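Local coordinates for protein Rna-directed RNA polymerase (Infectious pancreatic necrosis virus, PDB 3ZED) that copies viral RNA as an RNA-directed RNA polymerase, adding ribonucleotides to the growing strand, and probably occurs both free and covalently linked to the genomic RNA, at residues 726-731 against 745-750; 436-441 against 749-754; 605-610 against 647-652. All blocks are in the same frame, centred on the assembly; numbering follows the deposited sequence.

Contact 1 (726-731 against 745-750); sequences WRLLDQ and LALKPA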
# COMPACT_ATOMS: atom_id res chain seq x y z
N TRP B 726 -6.36 19.60 -19.44
CA TRP B 726 -5.55 18.39 -19.37
C TRP B 726 -4.25 18.57 -20.14
O TRP B 726 -3.21 18.14 -19.67
CB TRP B 726 -6.35 17.18 -19.90
CG TRP B 726 -7.58 16.80 -19.10
CD1 TRP B 726 -8.13 17.48 -18.05
CD2 TRP B 726 -8.41 15.65 -19.31
NE1 TRP B 726 -9.24 16.81 -17.58
CE2 TRP B 726 -9.45 15.70 -18.35
CE3 TRP B 726 -8.36 14.57 -20.21
CZ2 TRP B 726 -10.43 14.70 -18.26
CZ3 TRP B 726 -9.36 13.60 -20.14
CH2 TRP B 726 -10.36 13.66 -19.16
N ARG B 727 -4.30 19.28 -21.29
CA ARG B 727 -3.14 19.60 -22.11
C ARG B 727 -2.15 20.47 -21.32
O ARG B 727 -0.95 20.22 -21.39
CB ARG B 727 -3.55 20.29 -23.41
CG ARG B 727 -3.64 19.32 -24.56
CD ARG B 727 -3.71 20.03 -25.89
NE ARG B 727 -5.11 20.28 -26.23
CZ ARG B 727 -5.62 21.44 -26.61
NH1 ARG B 727 -4.84 22.52 -26.72
NH2 ARG B 727 -6.92 21.55 -26.88
N LEU B 728 -2.67 21.42 -20.52
CA LEU B 728 -1.85 22.28 -19.66
C LEU B 728 -1.12 21.44 -18.60
O LEU B 728 0.05 21.70 -18.32
CB LEU B 728 -2.70 23.36 -18.98
CG LEU B 728 -3.15 24.56 -19.83
CD1 LEU B 728 -3.98 25.51 -19.00
CD2 LEU B 728 -1.96 25.33 -20.39
N LEU B 729 -1.81 20.43 -18.05
CA LEU B 729 -1.27 19.52 -17.03
C LEU B 729 -0.19 18.62 -17.62
O LEU B 729 0.81 18.35 -16.97
CB LEU B 729 -2.39 18.69 -16.38
CG LEU B 729 -2.08 18.21 -14.97
CD1 LEU B 729 -2.25 19.36 -13.96
CD2 LEU B 729 -2.94 16.99 -14.61
N ASP B 730 -0.39 18.16 -18.86
CA ASP B 730 0.62 17.38 -19.57
C ASP B 730 1.85 18.25 -19.91
O ASP B 730 2.98 17.79 -19.75
CB ASP B 730 0.02 16.77 -20.85
CG ASP B 730 0.93 15.74 -21.51
OD1 ASP B 730 1.50 14.89 -20.78
OD2 ASP B 730 1.03 15.76 -22.76
N GLN B 731 1.64 19.51 -20.33
CA GLN B 731 2.72 20.47 -20.66
C GLN B 731 3.57 20.75 -19.41
O GLN B 731 4.81 20.83 -19.50
CB GLN B 731 2.13 21.77 -21.23
CG GLN B 731 1.54 21.62 -22.64
CD GLN B 731 0.76 22.83 -23.11
OE1 GLN B 731 0.80 23.91 -22.52
NE2 GLN B 731 0.02 22.69 -24.20
N LEU B 745 -0.44 31.50 -14.69
CA LEU B 745 -1.29 32.43 -15.44
C LEU B 745 -2.13 31.68 -16.48
O LEU B 745 -3.27 32.06 -16.73
CB LEU B 745 -0.44 33.52 -16.13
CG LEU B 745 0.09 34.67 -15.26
CD1 LEU B 745 0.89 35.68 -16.10
CD2 LEU B 745 -1.05 35.44 -14.60
N ALA B 746 -1.60 30.59 -17.05
CA ALA B 746 -2.30 29.78 -18.04
C ALA B 746 -3.47 28.97 -17.42
O ALA B 746 -4.52 28.84 -18.06
CB ALA B 746 -1.33 28.85 -18.73
N LEU B 747 -3.31 28.47 -16.18
CA LEU B 747 -4.34 27.70 -15.48
C LEU B 747 -5.32 28.58 -14.69
O LEU B 747 -6.44 28.13 -14.41
CB LEU B 747 -3.67 26.68 -14.53
CG LEU B 747 -4.56 25.63 -13.82
CD1 LEU B 747 -5.40 24.82 -14.81
CD2 LEU B 747 -3.71 24.70 -12.98
N LYS B 748 -4.91 29.81 -14.31
CA LYS B 748 -5.73 30.74 -13.51
C LYS B 748 -7.19 30.89 -14.04
O LYS B 748 -8.08 30.74 -13.22
CB LYS B 748 -5.06 32.11 -13.36
CG LYS B 748 -5.58 32.91 -12.17
CD LYS B 748 -5.09 34.36 -12.23
CE LYS B 748 -5.62 35.18 -11.07
NZ LYS B 748 -5.16 36.58 -11.15
N PRO B 749 -7.49 31.10 -15.35
CA PRO B 749 -8.90 31.25 -15.76
C PRO B 749 -9.76 30.02 -15.46
O PRO B 749 -10.87 30.16 -14.94
CB PRO B 749 -8.81 31.54 -17.27
CG PRO B 749 -7.47 32.13 -17.46
CD PRO B 749 -6.60 31.34 -16.51
N ALA B 750 -9.23 28.81 -15.75
CA ALA B 750 -9.92 27.53 -15.53
C ALA B 750 -10.07 27.22 -14.06
O ALA B 750 -11.12 26.73 -13.68
CB ALA B 750 -9.17 26.41 -16.21
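L728 leaves its helix facing A746 and, with CG beside the backbone N and anti to the carbonyl carbon (chi1 -76°), carries its two methyls on to it; CD1 continues the chain fully extended (chi2 180°). This is an alpha-alpha hairpin: helix 724-732 packs on helix 740-752, the next helix of the C-terminal region, and one leucine carries most of the touching. Its two methyls divide the work. CD2 rests against A746 CB at 3.9 Å, methyl to methyl, while CD1 comes up to the backbone, with A746 O 3.5 Å away and L747 N at 4.1 Å. Here helix 740-752 is kinked. P749 has no amide hydrogen to give, and the N of A750 makes no bond to the preceding turn, standing 5.2 Å from A746 O. The L728 methyl thus sits beside a carbonyl that lacks its usual helical partner. No hydrogen bond crosses between the helices; the contact is buried, and methyl groups do the touching. Helix 757-771 covers the same seam, where T761 and Q768 touch L728. The side chain of L747 stands farther off, its CD1 4.5 Å from CD1 of L728.

Contact 2 (436-441 against 749-754); sequences YNPTWA and PASSSV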
# COMPACT_ATOMS: atom_id res chain seq x y z
N TYR B 436 -8.70 22.08 -8.54
CA TYR B 436 -7.39 22.44 -8.02
C TYR B 436 -6.96 23.79 -8.59
O TYR B 436 -7.48 24.23 -9.62
CB TYR B 436 -6.34 21.35 -8.33
CG TYR B 436 -6.21 20.98 -9.80
CD1 TYR B 436 -5.44 21.75 -10.67
CD2 TYR B 436 -6.86 19.86 -10.32
CE1 TYR B 436 -5.31 21.42 -12.01
CE2 TYR B 436 -6.75 19.53 -11.66
CZ TYR B 436 -5.97 20.31 -12.51
OH TYR B 436 -5.87 19.98 -13.84
N ASN B 437 -6.00 24.43 -7.93
CA ASN B 437 -5.43 25.70 -8.35
C ASN B 437 -3.97 25.48 -8.83
O ASN B 437 -3.47 24.34 -8.72
CB ASN B 437 -5.53 26.74 -7.20
CG ASN B 437 -4.78 26.48 -5.91
OD1 ASN B 437 -3.83 25.70 -5.82
ND2 ASN B 437 -5.13 27.25 -4.90
N PRO B 438 -3.27 26.53 -9.34
CA PRO B 438 -1.88 26.31 -9.80
C PRO B 438 -0.92 25.80 -8.72
O PRO B 438 -0.04 24.98 -9.03
CB PRO B 438 -1.46 27.69 -10.32
CG PRO B 438 -2.75 28.33 -10.73
CD PRO B 438 -3.70 27.92 -9.63
N THR B 439 -1.07 26.26 -7.46
CA THR B 439 -0.20 25.81 -6.36
C THR B 439 -0.27 24.29 -6.17
O THR B 439 0.77 23.64 -6.06
CB THR B 439 -0.56 26.55 -5.06
OG1 THR B 439 -0.28 27.93 -5.26
CG2 THR B 439 0.21 26.03 -3.83
N TRP B 440 -1.49 23.73 -6.16
CA TRP B 440 -1.66 22.30 -5.96
C TRP B 440 -1.26 21.49 -7.21
O TRP B 440 -0.77 20.38 -7.06
CB TRP B 440 -3.07 21.96 -5.48
CG TRP B 440 -3.16 22.03 -3.99
CD1 TRP B 440 -3.50 23.12 -3.23
CD2 TRP B 440 -2.79 21.00 -3.06
NE1 TRP B 440 -3.45 22.80 -1.89
CE2 TRP B 440 -3.01 21.50 -1.76
CE3 TRP B 440 -2.32 19.68 -3.21
CZ2 TRP B 440 -2.74 20.75 -0.61
CZ3 TRP B 440 -2.10 18.92 -2.07
CH2 TRP B 440 -2.30 19.46 -0.79
N ALA B 441 -1.40 22.08 -8.42
CA ALA B 441 -0.93 21.45 -9.67
C ALA B 441 0.60 21.38 -9.65
O ALA B 441 1.16 20.38 -10.09
CB ALA B 441 -1.40 22.25 -10.89
N PRO B 749 -7.49 31.10 -15.35
CA PRO B 749 -8.90 31.25 -15.76
C PRO B 749 -9.76 30.02 -15.46
O PRO B 749 -10.87 30.16 -14.94
CB PRO B 749 -8.81 31.54 -17.27
CG PRO B 749 -7.47 32.13 -17.46
CD PRO B 749 -6.60 31.34 -16.51
N ALA B 750 -9.23 28.81 -15.75
CA ALA B 750 -9.92 27.53 -15.53
C ALA B 750 -10.07 27.22 -14.06
O ALA B 750 -11.12 26.73 -13.68
CB ALA B 750 -9.17 26.41 -16.21
N SER B 751 -9.04 27.48 -13.23
CA SER B 751 -9.11 27.15 -11.80
C SER B 751 -10.00 28.16 -11.03
O SER B 751 -10.54 27.81 -9.98
CB SER B 751 -7.72 27.02 -11.18
OG SER B 751 -7.08 28.25 -10.92
N SER B 752 -10.17 29.40 -11.57
CA SER B 752 -11.03 30.44 -11.01
C SER B 752 -12.45 30.36 -11.58
O SER B 752 -13.34 31.05 -11.08
CB SER B 752 -10.46 31.83 -11.31
OG SER B 752 -9.39 32.16 -10.45
N SER B 753 -12.64 29.55 -12.66
CA SER B 753 -13.89 29.38 -13.42
C SER B 753 -14.45 30.75 -13.91
O SER B 753 -15.66 30.99 -13.84
CB SER B 753 -14.94 28.62 -12.60
OG SER B 753 -14.74 27.22 -12.69
N VAL B 754 -13.55 31.63 -14.43
CA VAL B 754 -13.95 32.97 -14.93
C VAL B 754 -14.87 32.83 -16.15
O VAL B 754 -14.91 31.76 -16.76
CB VAL B 754 -12.75 33.92 -15.25
CG1 VAL B 754 -11.85 34.14 -14.03
CG2 VAL B 754 -11.94 33.43 -16.46
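S751 touches Y436, N437 and P438 in the last turn of helix 740-752, where that helix runs up against the start of helix 438-452. Two helix-end motifs meet here: N437 is the N-cap of one helix, and S753, with positive phi, is the C-prime residue of a Schellman motif that closes the other. The CB of S751 points at the other segment and lies 3.2 Å from Y436 O, with N437 CA 3.9 Å away, so it packs against the backbone at Y436 and N437. From there OG turns between the backbone N and the carbonyl carbon (chi1 77°), which lays it beside the proline ring, 3.6 Å from P438 CD, and 4.0 Å from N437 CA. No hydrogen bond links the segments, so the fit rests on van der Waals contact. The side chain of Y436 starts off away from the serine, and its ring packs against V725 and L729 of helix 724-732.

N437 offers the serine its CA and turns its amide elsewhere. Its ND2 donates to an acidic side chain of the chain of another protein. R218 NH1 donates to S751 O. The contact therefore joins the palm region to the C-terminal region beside a protein-protein interface. On the Schellman side V754 N reaches P749 O at 3.1 Å, while S753 N to A750 O is weak. The capping bond is fairly straight: W440 N donates to N437 OD1 at 3.1 Å, with 159° at the hydrogen.

Contact 3 (605-610 against 647-652); sequences EIAYQI and IDVTGF
A607 sets its methyl against both V649 and F652, and that methyl makes the two closest approaches in this thumb-domain contact. CB of A607 is 3.7 Å from F652 CB and 3.8 Å from V649 CB, so it is the roots of those two side chains, more than their ends, that lean on helix 604-621. An alanine this close to two CB atoms lets the backbones come near: the CA atoms of A607 and V649 are 6.0 Å apart.

V649 has its CG1 beside the backbone N, anti to the carbonyl carbon (chi1 -65°). That branch stays at the alanine, 4.0 Å from its CB, and also reaches toward I606, whose CG2 lies 4.4 Å from V649 CG1. I606 has CG1 anti to the backbone N (chi1 -172°), which carries its CD1 away and leaves the short branch to do the touching. F652 has the same first torsion as V649, and its ring stands obliquely to the A607 methyl, with CD2 the ring atom nearest to it. No hydrogen bond crosses the contact, which is apolar throughout.

V649 occupies the N-cap position of the short helix 650-654, but valine has no polar side-chain atom to offer the first turn. Next to it, T650 OG1 donates to D648 OD1 at 2.7 Å, arriving on the syn side and 20° out of the carboxylate plane; this bond straddles the valine and ties together the residues on either side of it.

Helix 625-645, which lies between the two segments in the chain, packs beside them. Its L642 touches both I606 and V649, its K638 and R639 pack on I610, and F652 meets M659 in the loop that follows helix 650-654.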
# COMPACT_ATOMS: atom_id res chain seq x y z
N GLU B 605 -4.45 -9.12 27.16
CA GLU B 605 -3.45 -10.11 26.80
C GLU B 605 -4.04 -11.52 26.78
O GLU B 605 -3.67 -12.32 25.92
CB GLU B 605 -2.24 -10.04 27.75
CG GLU B 605 -1.03 -10.88 27.34
CD GLU B 605 -0.52 -10.75 25.92
OE1 GLU B 605 -0.35 -9.60 25.44
OE2 GLU B 605 -0.25 -11.80 25.30
N ILE B 606 -4.97 -11.81 27.70
CA ILE B 606 -5.60 -13.13 27.74
C ILE B 606 -6.72 -13.20 26.67
O ILE B 606 -7.01 -14.29 26.16
CB ILE B 606 -6.08 -13.52 29.18
CG1 ILE B 606 -6.58 -14.99 29.27
CG2 ILE B 606 -7.06 -12.52 29.77
CD1 ILE B 606 -5.59 -16.13 28.68
N ALA B 607 -7.29 -12.04 26.29
CA ALA B 607 -8.28 -11.94 25.22
C ALA B 607 -7.59 -12.19 23.87
O ALA B 607 -8.12 -12.93 23.04
CB ALA B 607 -8.96 -10.58 25.24
N TYR B 608 -6.36 -11.61 23.69
CA TYR B 608 -5.54 -11.76 22.48
C TYR B 608 -5.25 -13.25 22.24
O TYR B 608 -5.26 -13.69 21.10
CB TYR B 608 -4.22 -10.94 22.58
CG TYR B 608 -3.13 -11.48 21.68
CD1 TYR B 608 -3.08 -11.14 20.33
CD2 TYR B 608 -2.22 -12.44 22.13
CE1 TYR B 608 -2.15 -11.71 19.47
CE2 TYR B 608 -1.30 -13.04 21.28
CZ TYR B 608 -1.27 -12.67 19.95
OH TYR B 608 -0.35 -13.25 19.11
N GLN B 609 -4.98 -14.01 23.32
CA GLN B 609 -4.70 -15.45 23.29
C GLN B 609 -5.84 -16.22 22.65
O GLN B 609 -5.60 -17.09 21.81
CB GLN B 609 -4.44 -15.98 24.71
CG GLN B 609 -3.11 -15.51 25.32
CD GLN B 609 -1.90 -16.05 24.59
OE1 GLN B 609 -1.75 -17.26 24.35
NE2 GLN B 609 -1.00 -15.14 24.21
N ILE B 610 -7.09 -15.89 23.02
CA ILE B 610 -8.29 -16.50 22.45
C ILE B 610 -8.42 -16.07 20.97
O ILE B 610 -8.68 -16.93 20.11
CB ILE B 610 -9.55 -16.14 23.27
CG1 ILE B 610 -9.46 -16.71 24.71
CG2 ILE B 610 -10.85 -16.57 22.54
CD1 ILE B 610 -10.28 -16.00 25.74
N ILE B 647 -12.36 -12.73 34.70
CA ILE B 647 -12.14 -11.45 34.02
C ILE B 647 -13.06 -11.39 32.79
O ILE B 647 -13.13 -12.36 32.03
CB ILE B 647 -10.64 -11.18 33.65
CG1 ILE B 647 -9.66 -11.65 34.75
CG2 ILE B 647 -10.40 -9.70 33.32
CD1 ILE B 647 -8.26 -12.06 34.26
N ASP B 648 -13.78 -10.26 32.61
CA ASP B 648 -14.68 -10.04 31.46
C ASP B 648 -13.92 -9.37 30.29
O ASP B 648 -13.45 -8.23 30.42
CB ASP B 648 -15.91 -9.21 31.86
CG ASP B 648 -16.95 -9.04 30.76
OD1 ASP B 648 -17.19 -10.00 29.99
OD2 ASP B 648 -17.57 -7.95 30.70
N VAL B 649 -13.80 -10.10 29.16
CA VAL B 649 -13.08 -9.66 27.96
C VAL B 649 -14.02 -9.53 26.75
O VAL B 649 -13.54 -9.40 25.62
CB VAL B 649 -11.89 -10.60 27.64
CG1 VAL B 649 -10.83 -10.55 28.74
CG2 VAL B 649 -12.35 -12.03 27.38
N THR B 650 -15.36 -9.58 26.98
CA THR B 650 -16.41 -9.51 25.96
C THR B 650 -16.17 -8.34 24.98
O THR B 650 -16.24 -8.56 23.77
CB THR B 650 -17.80 -9.45 26.63
OG1 THR B 650 -17.94 -10.62 27.45
CG2 THR B 650 -18.95 -9.39 25.63
N GLY B 651 -15.83 -7.16 25.50
CA GLY B 651 -15.54 -5.97 24.70
C GLY B 651 -14.38 -6.17 23.73
O GLY B 651 -14.47 -5.77 22.57
N PHE B 652 -13.29 -6.80 24.22
CA PHE B 652 -12.11 -7.13 23.44
C PHE B 652 -12.42 -8.18 22.39
O PHE B 652 -11.97 -8.03 21.26
CB PHE B 652 -10.96 -7.61 24.33
CG PHE B 652 -10.42 -6.60 25.30
CD1 PHE B 652 -9.92 -5.38 24.85
CD2 PHE B 652 -10.34 -6.88 26.66
CE1 PHE B 652 -9.40 -4.44 25.74
CE2 PHE B 652 -9.81 -5.95 27.56
CZ PHE B 652 -9.35 -4.74 27.09

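Going along the chain, 436-441 comes first, in the palm region, and waits more than 300 residues for 749-754, so contact 2 closes the longest loop. Contact 3 nests inside it, closing a loop that runs through the rest of helix 604-621 and all of helix 625-645. Contact 1 comes after contact 3, also within the span of contact 2, and ends with it on helix 740-752. These two share P749 and A750 and touch directly: L729 CD1 lies 3.7 Å from Y436 OH, and L747 packs on P438 and A441. Helices 724-732 and 740-752 pack on each other and both on the palm region. Contact 3 stands apart, its centre about 57 Å from that of contact 1.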